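Local coordinates for protein citrinin polyketide synthase (Monascus purpureus, PDB 5MPT) that builds the keto-aldehyde precursor of the mycotoxin citrinin as a non-reducing polyketide synthase, of which this chain is the C-methyltransferase domain, at residues M45-E50 with L129-L134; A54-A59 with V323-G328; E138-S143 with R170-D175. All coordinates share one frame; numbering follows the deposited sequence.

Contact 1. Residues M45-E50 with L129-L134. With EDO (1,2-ethanediol), chain C.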
loop_
_atom_site.group_PDB
_atom_site.type_symbol
_atom_site.label_atom_id
_atom_site.label_comp_id
_atom_site.label_asym_id
_atom_site.label_seq_id
_atom_site.Cartn_x
_atom_site.Cartn_y
_atom_site.Cartn_z
ATOM N N MET A 45 -11.894 5.448 9.963
ATOM C CA MET A 45 -11.819 4.003 9.752
ATOM C C MET A 45 -12.995 3.234 10.343
ATOM O O MET A 45 -13.427 2.266 9.705
ATOM C CB MET A 45 -10.493 3.447 10.298
ATOM C CG MET A 45 -9.328 3.645 9.360
ATOM S SD MET A 45 -7.710 3.090 10.022
ATOM C CE MET A 45 -8.241 1.437 10.590
ATOM N N PRO A 46 -13.535 3.563 11.517
ATOM C CA PRO A 46 -14.740 2.846 11.963
ATOM C C PRO A 46 -15.883 2.999 10.987
ATOM O O PRO A 46 -16.684 2.066 10.830
ATOM C CB PRO A 46 -15.031 3.472 13.332
ATOM C CG PRO A 46 -13.647 3.935 13.801
ATOM C CD PRO A 46 -12.985 4.440 12.564
ATOM N N ARG A 47 -15.925 4.109 10.249
ATOM C CA ARG A 47 -17.034 4.315 9.328
ATOM C C ARG A 47 -16.813 3.511 8.058
ATOM O O ARG A 47 -17.752 2.915 7.522
ATOM C CB ARG A 47 -17.215 5.795 9.001
ATOM C CG ARG A 47 -17.582 6.605 10.222
ATOM C CD ARG A 47 -17.751 8.086 9.909
ATOM N NE ARG A 47 -18.957 8.337 9.142
ATOM C CZ ARG A 47 -19.388 9.544 8.787
ATOM N NH1 ARG A 47 -18.700 10.633 9.127
ATOM N NH2 ARG A 47 -20.530 9.655 8.102
ATOM N N SER A 48 -15.581 3.461 7.566
ATOM C CA SER A 48 -15.336 2.630 6.398
ATOM C C SER A 48 -15.467 1.146 6.739
ATOM O O SER A 48 -15.944 0.366 5.918
ATOM C CB SER A 48 -13.959 2.956 5.799
ATOM O OG SER A 48 -12.896 2.731 6.703
ATOM N N THR A 49 -15.073 0.748 7.956
ATOM C CA THR A 49 -15.248 -0.642 8.372
ATOM C C THR A 49 -16.724 -0.982 8.461
ATOM O O THR A 49 -17.152 -2.076 8.043
ATOM C CB THR A 49 -14.557 -0.879 9.724
ATOM O OG1 THR A 49 -13.153 -0.637 9.599
ATOM C CG2 THR A 49 -14.773 -2.320 10.203
ATOM N N GLU A 50 -17.511 -0.041 8.964
ATOM C CA GLU A 50 -18.957 -0.240 9.017
ATOM C C GLU A 50 -19.541 -0.459 7.625
ATOM O O GLU A 50 -20.446 -1.283 7.438
ATOM C CB GLU A 50 -19.602 0.958 9.692
ATOM C CG GLU A 50 -21.122 0.940 9.683
ATOM C CD GLU A 50 -21.692 2.131 10.397
ATOM O OE1 GLU A 50 -21.631 3.254 9.844
ATOM O OE2 GLU A 50 -22.160 1.943 11.534
ATOM N N LEU A 129 -19.028 10.242 2.268
ATOM C CA LEU A 129 -18.451 11.123 1.254
ATOM C C LEU A 129 -18.668 12.592 1.604
ATOM O O LEU A 129 -17.794 13.437 1.385
ATOM C CB LEU A 129 -19.061 10.802 -0.108
ATOM C CG LEU A 129 -18.737 9.456 -0.747
ATOM C CD1 LEU A 129 -19.427 9.417 -2.059
ATOM C CD2 LEU A 129 -17.224 9.285 -0.906
ATOM N N HIS A 130 -19.839 12.925 2.132
ATOM C CA HIS A 130 -20.103 14.310 2.492
ATOM C C HIS A 130 -19.295 14.717 3.718
ATOM O O HIS A 130 -18.756 15.831 3.776
ATOM C CB HIS A 130 -21.609 14.484 2.712
ATOM C CG HIS A 130 -21.982 15.823 3.262
ATOM N ND1 HIS A 130 -21.952 16.099 4.609
ATOM C CD2 HIS A 130 -22.380 16.961 2.648
ATOM C CE1 HIS A 130 -22.304 17.360 4.804
ATOM N NE2 HIS A 130 -22.567 17.906 3.629
ATOM N N ASP A 131 -19.140 13.804 4.682
ATOM C CA ASP A 131 -18.473 14.149 5.940
ATOM C C ASP A 131 -16.953 14.148 5.851
ATOM O O ASP A 131 -16.292 14.863 6.622
ATOM C CB ASP A 131 -18.884 13.158 7.017
ATOM C CG ASP A 131 -20.315 13.348 7.462
ATOM O OD1 ASP A 131 -20.955 14.338 7.041
ATOM O OD2 ASP A 131 -20.770 12.500 8.242
ATOM N N GLU A 132 -16.397 13.310 4.988
ATOM C CA GLU A 132 -14.959 13.081 4.906
ATOM C C GLU A 132 -14.507 13.117 3.456
ATOM O O GLU A 132 -13.935 12.147 2.941
ATOM C CB GLU A 132 -14.600 11.764 5.579
ATOM C CG GLU A 132 -14.869 11.759 7.059
ATOM C CD GLU A 132 -13.938 12.653 7.831
ATOM O OE1 GLU A 132 -12.930 13.129 7.246
ATOM O OE2 GLU A 132 -14.209 12.873 9.031
ATOM N N PRO A 133 -14.695 14.258 2.782
ATOM C CA PRO A 133 -14.391 14.315 1.339
ATOM C C PRO A 133 -12.927 14.073 0.987
ATOM O O PRO A 133 -12.639 13.652 -0.137
ATOM C CB PRO A 133 -14.841 15.729 0.944
ATOM C CG PRO A 133 -14.766 16.530 2.231
ATOM C CD PRO A 133 -15.166 15.566 3.310
ATOM N N LEU A 134 -11.984 14.370 1.876
ATOM C CA LEU A 134 -10.594 14.147 1.520
ATOM C C LEU A 134 -10.280 12.666 1.404
ATOM O O LEU A 134 -9.330 12.300 0.704
ATOM C CB LEU A 134 -9.668 14.783 2.547
ATOM C CG LEU A 134 -9.872 16.277 2.741
ATOM C CD1 LEU A 134 -8.929 16.713 3.804
ATOM C CD2 LEU A 134 -9.603 17.038 1.457
HETATM C C1 EDO C . -9.313 15.751 8.828
HETATM O O1 EDO C . -9.489 15.372 10.193
HETATM C C2 EDO C . -10.302 14.980 7.967
HETATM O O2 EDO C . -10.378 13.624 8.439
HETATM O O HOH W 1 -16.039 11.110 10.130
#
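Arg47 and Asp131 make a surface salt bridge between helix 40-62, in the helix-turn-helix family region, and the last turn of helix 121-131. The grip is two-to-one: Arg47 NH1 and Arg47 NH2 each donate to Asp131 OD2 at 2.9 Å. Sharing one acceptor bends both bonds, the N-H...O angle at NH1 being 141°. The oxygen lies nearly in the guanidinium plane, whereas the carboxylate is turned 57° against that plane. NH1 uses the anti lone pair of OD2, and NH2 arrives on the same anti side but out of the carboxylate plane. A bend at chi3 (71°) swings the guanidinium across Asp131, and the two side chains meet at about a right angle.

A hydrogen bond inside the second segment holds the other carboxylate oxygen: His130 ND1 donates to Asp131 OD1 at 3.2 Å, with the acceptor in the imidazole plane. Asp131 is thus restrained through both oxygens.

Water extends the link past the helix end, where Glu132 leaves helical geometry. It accepts from Arg47 NH1 at 2.9 Å and donates to Glu132 OE2 at 2.8 Å. An ethanediol, probably from the crystallisation liquor, donates from O2 to Glu132 OE1 at 2.9 Å.

Contact 2. Residues A54-A59 with V323-G328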
loop_
_atom_site.group_PDB
_atom_site.type_symbol
_atom_site.label_atom_id
_atom_site.label_comp_id
_atom_site.label_asym_id
_atom_site.label_seq_id
_atom_site.Cartn_x
_atom_site.Cartn_y
_atom_site.Cartn_z
ATOM N N ALA A 54 -21.463 -3.794 6.267
ATOM C CA ALA A 54 -22.797 -3.732 5.673
ATOM C C ALA A 54 -22.810 -4.368 4.295
ATOM O O ALA A 54 -23.745 -5.099 3.945
ATOM C CB ALA A 54 -23.274 -2.286 5.586
ATOM N N HIS A 55 -21.776 -4.115 3.502
ATOM C CA HIS A 55 -21.675 -4.754 2.195
ATOM C C HIS A 55 -21.568 -6.266 2.322
ATOM O O HIS A 55 -22.140 -7.012 1.522
ATOM C CB HIS A 55 -20.459 -4.236 1.450
ATOM C CG HIS A 55 -20.641 -2.920 0.777
ATOM N ND1 HIS A 55 -21.607 -2.681 -0.168
ATOM C CD2 HIS A 55 -19.931 -1.772 0.884
ATOM C CE1 HIS A 55 -21.489 -1.449 -0.623
ATOM N NE2 HIS A 55 -20.471 -0.875 0.000
ATOM N N ILE A 56 -20.861 -6.738 3.342
ATOM C CA ILE A 56 -20.720 -8.174 3.552
ATOM C C ILE A 56 -22.063 -8.787 3.914
ATOM O O ILE A 56 -22.468 -9.820 3.364
ATOM C CB ILE A 56 -19.666 -8.442 4.643
ATOM C CG1 ILE A 56 -18.285 -8.083 4.140
ATOM C CG2 ILE A 56 -19.715 -9.907 5.069
ATOM C CD1 ILE A 56 -17.308 -7.833 5.231
ATOM N N VAL A 57 -22.796 -8.132 4.821
ATOM C CA VAL A 57 -24.096 -8.632 5.225
ATOM C C VAL A 57 -25.019 -8.739 4.013
ATOM O O VAL A 57 -25.694 -9.755 3.808
ATOM C CB VAL A 57 -24.708 -7.731 6.310
ATOM C CG1 VAL A 57 -26.171 -8.097 6.497
ATOM C CG2 VAL A 57 -23.981 -7.894 7.622
ATOM N N ASN A 58 -25.014 -7.704 3.166
ATOM C CA ASN A 58 -25.814 -7.735 1.950
ATOM C C ASN A 58 -25.424 -8.892 1.039
ATOM O O ASN A 58 -26.297 -9.540 0.457
ATOM C CB ASN A 58 -25.683 -6.408 1.209
ATOM C CG ASN A 58 -26.442 -5.301 1.864
ATOM O OD1 ASN A 58 -27.324 -5.536 2.708
ATOM N ND2 ASN A 58 -26.130 -4.064 1.474
ATOM N N ALA A 59 -24.121 -9.142 0.869
ATOM C CA ALA A 59 -23.675 -10.242 0.022
ATOM C C ALA A 59 -24.112 -11.590 0.594
ATOM O O ALA A 59 -24.521 -12.501 -0.138
ATOM C CB ALA A 59 -22.149 -10.162 -0.138
ATOM N N VAL A 323 -8.932 -1.934 3.224
ATOM C CA VAL A 323 -7.866 -2.395 2.336
ATOM C C VAL A 323 -7.981 -3.899 2.101
ATOM O O VAL A 323 -7.972 -4.377 0.956
ATOM C CB VAL A 323 -6.490 -2.021 2.922
ATOM C CG1 VAL A 323 -5.354 -2.557 2.053
ATOM C CG2 VAL A 323 -6.395 -0.494 3.111
ATOM N N ASP A 324 -8.051 -4.676 3.182
ATOM C CA ASP A 324 -8.291 -6.110 3.032
ATOM C C ASP A 324 -9.565 -6.392 2.250
ATOM O O ASP A 324 -9.610 -7.299 1.417
ATOM C CB ASP A 324 -8.366 -6.781 4.396
ATOM C CG ASP A 324 -7.002 -7.066 4.957
ATOM O OD1 ASP A 324 -6.195 -7.619 4.189
ATOM O OD2 ASP A 324 -6.746 -6.753 6.139
ATOM N N PHE A 325 -10.631 -5.657 2.534
ATOM C CA PHE A 325 -11.932 -5.956 1.942
ATOM C C PHE A 325 -11.888 -5.849 0.426
ATOM O O PHE A 325 -12.521 -6.640 -0.284
ATOM C CB PHE A 325 -12.964 -4.996 2.509
ATOM C CG PHE A 325 -14.352 -5.185 1.965
ATOM C CD1 PHE A 325 -15.028 -6.383 2.129
ATOM C CD2 PHE A 325 -14.997 -4.160 1.282
ATOM C CE1 PHE A 325 -16.307 -6.538 1.639
ATOM C CE2 PHE A 325 -16.285 -4.317 0.798
ATOM C CZ PHE A 325 -16.917 -5.525 0.947
ATOM N N ILE A 326 -11.141 -4.875 -0.087
ATOM C CA ILE A 326 -11.034 -4.652 -1.524
ATOM C C ILE A 326 -9.932 -5.492 -2.125
ATOM O O ILE A 326 -10.153 -6.236 -3.077
ATOM C CB ILE A 326 -10.747 -3.182 -1.835
ATOM C CG1 ILE A 326 -11.873 -2.318 -1.282
ATOM C CG2 ILE A 326 -10.544 -2.978 -3.344
ATOM C CD1 ILE A 326 -11.594 -0.837 -1.282
ATOM N N PHE A 327 -8.711 -5.285 -1.645
ATOM C CA PHE A 327 -7.576 -5.935 -2.271
ATOM C C PHE A 327 -7.559 -7.422 -2.014
ATOM O O PHE A 327 -6.986 -8.171 -2.819
ATOM C CB PHE A 327 -6.285 -5.278 -1.791
ATOM C CG PHE A 327 -6.075 -3.909 -2.364
ATOM C CD1 PHE A 327 -6.581 -2.789 -1.739
ATOM C CD2 PHE A 327 -5.331 -3.743 -3.523
ATOM C CE1 PHE A 327 -6.399 -1.520 -2.277
ATOM C CE2 PHE A 327 -5.116 -2.471 -4.053
ATOM C CZ PHE A 327 -5.649 -1.370 -3.438
ATOM N N GLY A 328 -8.231 -7.882 -0.959
ATOM C CA GLY A 328 -8.270 -9.296 -0.713
ATOM C C GLY A 328 -8.979 -10.073 -1.798
ATOM O O GLY A 328 -8.813 -11.294 -1.868
#
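A buried helix-helix packing joins helix 40-62, in the helix-turn-helix family region, to helix 321-327, which follows strand 309-316 of the mixed seven-stranded sheet. The ring of Phe325 bridges the gap, its neighbours being two successive residues of the first helix, His55 and Ile56. The closest CA atoms, those of Ile56 and Phe325, are 9.2 Å apart, a distance bridged by the Phe325 ring from one side and the Ile56 and His55 side chains from the other. With CG anti to the backbone N (chi1 179°), Phe325 sends its ring straight across.

Ile56 CG1 lies 3.5 Å from Phe325 CE1, and Ile56 CD1 follows at 3.9 Å from the same CE1. The two side chains run past each other in opposite directions, so the contact is made alongside. Further out on the ring, Phe325 CZ meets His55 CB at 3.8 Å. The imidazole has its polar partner outside, His55 NE2 being hydrogen-bonded to Ser143 OG. Phe149 stacks on the Phe325 ring and Ile92 of helix 86-98 also touches it.

Only carbon atoms approach closely here, so cohesion between the two segments rests on dispersion and the exclusion of water, and the histidine contributes through its methylene.

Contact 3. Residues E138-S143 with R170-D175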
loop_
_atom_site.group_PDB
_atom_site.type_symbol
_atom_site.label_atom_id
_atom_site.label_comp_id
_atom_site.label_asym_id
_atom_site.label_seq_id
_atom_site.Cartn_x
_atom_site.Cartn_y
_atom_site.Cartn_z
ATOM N N GLU A 138 -11.072 5.994 -1.299
ATOM C CA GLU A 138 -11.101 4.623 -0.805
ATOM C C GLU A 138 -12.498 4.200 -0.409
ATOM O O GLU A 138 -12.803 3.001 -0.398
ATOM C CB GLU A 138 -10.181 4.436 0.391
ATOM C CG GLU A 138 -10.440 5.357 1.559
ATOM C CD GLU A 138 -9.471 6.510 1.588
ATOM O OE1 GLU A 138 -9.266 7.115 0.505
ATOM O OE2 GLU A 138 -8.971 6.793 2.690
ATOM N N HIS A 139 -13.345 5.157 -0.072
ATOM C CA HIS A 139 -14.734 4.831 0.253
ATOM C C HIS A 139 -15.533 4.524 -1.002
ATOM O O HIS A 139 -16.354 3.592 -1.012
ATOM C CB HIS A 139 -15.308 5.994 1.058
ATOM C CG HIS A 139 -14.571 6.198 2.332
ATOM N ND1 HIS A 139 -14.408 7.436 2.925
ATOM C CD2 HIS A 139 -13.882 5.320 3.096
ATOM C CE1 HIS A 139 -13.693 7.293 4.025
ATOM N NE2 HIS A 139 -13.341 6.026 4.141
ATOM N N LYS A 140 -15.296 5.280 -2.075
ATOM C CA LYS A 140 -15.895 4.941 -3.354
ATOM C C LYS A 140 -15.410 3.576 -3.826
ATOM O O LYS A 140 -16.209 2.773 -4.336
ATOM C CB LYS A 140 -15.562 6.006 -4.397
ATOM C CG LYS A 140 -16.088 7.398 -4.119
ATOM C CD LYS A 140 -15.728 8.323 -5.285
ATOM C CE LYS A 140 -16.161 9.755 -5.066
ATOM N NZ LYS A 140 -15.414 10.669 -5.998
ATOM N N LEU A 141 -14.108 3.297 -3.684
ATOM C CA LEU A 141 -13.601 1.987 -4.069
ATOM C C LEU A 141 -14.237 0.893 -3.225
ATOM O O LEU A 141 -14.514 -0.205 -3.723
ATOM C CB LEU A 141 -12.083 1.941 -3.940
ATOM C CG LEU A 141 -11.339 0.814 -4.671
ATOM C CD1 LEU A 141 -11.557 0.899 -6.166
ATOM C CD2 LEU A 141 -9.881 0.906 -4.322
ATOM N N THR A 142 -14.455 1.171 -1.939
ATOM C CA THR A 142 -15.075 0.188 -1.057
ATOM C C THR A 142 -16.458 -0.224 -1.576
ATOM O O THR A 142 -16.806 -1.422 -1.613
ATOM C CB THR A 142 -15.158 0.782 0.351
ATOM O OG1 THR A 142 -13.836 0.875 0.902
ATOM C CG2 THR A 142 -16.043 -0.072 1.273
ATOM N N SER A 143 -17.230 0.736 -2.073
ATOM C CA SER A 143 -18.538 0.363 -2.589
ATOM C C SER A 143 -18.488 -0.205 -4.006
ATOM O O SER A 143 -19.355 -1.024 -4.367
ATOM C CB SER A 143 -19.481 1.563 -2.514
ATOM O OG SER A 143 -19.949 1.697 -1.189
ATOM N N ARG A 170 -10.452 2.966 -12.491
ATOM C CA ARG A 170 -9.064 3.389 -12.671
ATOM C C ARG A 170 -8.827 4.766 -12.071
ATOM O O ARG A 170 -7.787 5.003 -11.451
ATOM C CB ARG A 170 -8.697 3.387 -14.154
ATOM C CG ARG A 170 -8.567 2.023 -14.750
ATOM C CD ARG A 170 -7.927 2.070 -16.135
ATOM N NE ARG A 170 -8.794 2.705 -17.126
ATOM C CZ ARG A 170 -9.727 2.071 -17.829
ATOM N NH1 ARG A 170 -9.951 0.777 -17.651
ATOM N NH2 ARG A 170 -10.448 2.738 -18.712
ATOM N N GLU A 171 -9.781 5.687 -12.229
ATOM C CA GLU A 171 -9.605 7.012 -11.648
ATOM C C GLU A 171 -9.615 6.945 -10.132
ATOM O O GLU A 171 -8.803 7.601 -9.468
ATOM C CB GLU A 171 -10.694 7.961 -12.130
ATOM C CG GLU A 171 -10.350 9.411 -11.919
ATOM C CD GLU A 171 -11.489 10.339 -12.285
ATOM O OE1 GLU A 171 -12.609 10.130 -11.776
ATOM O OE2 GLU A 171 -11.260 11.276 -13.079
ATOM N N ILE A 172 -10.517 6.150 -9.566
ATOM C CA ILE A 172 -10.604 6.049 -8.114
ATOM C C ILE A 172 -9.308 5.491 -7.544
ATOM O O ILE A 172 -8.787 5.999 -6.544
ATOM C CB ILE A 172 -11.816 5.192 -7.713
ATOM C CG1 ILE A 172 -13.110 5.934 -8.033
ATOM C CG2 ILE A 172 -11.765 4.802 -6.231
ATOM C CD1 ILE A 172 -14.373 5.075 -7.906
ATOM N N VAL A 173 -8.778 4.442 -8.154
ATOM C CA VAL A 173 -7.633 3.774 -7.554
ATOM C C VAL A 173 -6.381 4.646 -7.673
ATOM O O VAL A 173 -5.558 4.693 -6.747
ATOM C CB VAL A 173 -7.469 2.367 -8.158
ATOM C CG1 VAL A 173 -7.066 2.457 -9.609
ATOM C CG2 VAL A 173 -6.470 1.581 -7.342
ATOM N N THR A 174 -6.230 5.379 -8.789
ATOM C CA THR A 174 -5.193 6.400 -8.886
ATOM C C THR A 174 -5.326 7.416 -7.764
ATOM O O THR A 174 -4.338 7.781 -7.120
ATOM C CB THR A 174 -5.285 7.122 -10.230
ATOM O OG1 THR A 174 -5.035 6.200 -11.288
ATOM C CG2 THR A 174 -4.287 8.266 -10.297
ATOM N N ASP A 175 -6.546 7.902 -7.533
ATOM C CA ASP A 175 -6.747 8.898 -6.488
ATOM C C ASP A 175 -6.454 8.309 -5.117
ATOM O O ASP A 175 -5.904 8.990 -4.252
ATOM C CB ASP A 175 -8.172 9.441 -6.546
ATOM C CG ASP A 175 -8.375 10.431 -7.668
ATOM O OD1 ASP A 175 -7.381 10.788 -8.329
ATOM O OD2 ASP A 175 -9.530 10.873 -7.871
#
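Flat groups stay out of the touching surface, which belongs to Leu141, Lys140 and Ile172. The imidazole of His139 starts from the side of its helix that faces away from residues 170-175 and carries Glu138 CG on one face, 3.7 Å above the ring plane and offset toward the rim.

The contact itself is aliphatic. The CA atoms of Leu141 and Ile172 lie 6.5 Å apart, a close approach for two helices. Ile172 is the centre, and its two branches divide the work. Ile172 CG2, anti to the backbone N, meets Leu141 CB at 3.7 Å. The other branch leaves beside the backbone N (chi1 -69°) and carries Ile172 CD1 to 3.8 Å from Lys140 CB. Leu141 and Ile172 cross obliquely. Lys140 contributes the root of its chain while the rest extends outward; Lys140 NZ stays 6.2 Å from Asp175 OD2, too long for a salt bridge, though some electrostatic attraction is likely.

Within the first helix, Thr142 OG1 donates to Glu138 O at 2.7 Å, with a C=O...O angle of 150°. The backbone N of Thr142 bonds to the same oxygen from the opposite face of the carbonyl plane, so two donors satisfy Glu138 O.

The catalytic Tyr177 continues the helix that bears Ile172, and its side chain is about 7 Å from that of Leu141; bound S-adenosyl-L-homocysteine is about 10 Å from the Leu141 side chain. Helix 136-146 therefore packs against the helix bearing an active-site residue, and it also meets three more helices: Leu141 and Thr142 touch Ile326 of helix 321-327, His139 touches Leu125 and Leu128 of helix 121-131, and Thr142 touches Leu51 and Cys52 of helix 40-62.

The three contacts lie on one side of the chain's centre, their own centres about 13 to 15 Å apart. Contacts 1 and 2 both use helix 40-62, on adjoining parts of it, and their segments alternate along the chain. Contact 1 closes before contact 3 opens, as helix 121-131 is followed by helix 136-146; contact 3 is nested inside the long loop closed by contact 2. Helix 136-146 is the meeting point: it touches contact 1 through Ser48 and Leu129, and contact 2 through Ile326, Phe325 and a probable hydrogen bond between Ser143 and His55. Together they form a continuous helical packing from the surface salt bridge to the helix carrying catalytic Tyr177, joining the N-terminal helical region to the methyltransferase core.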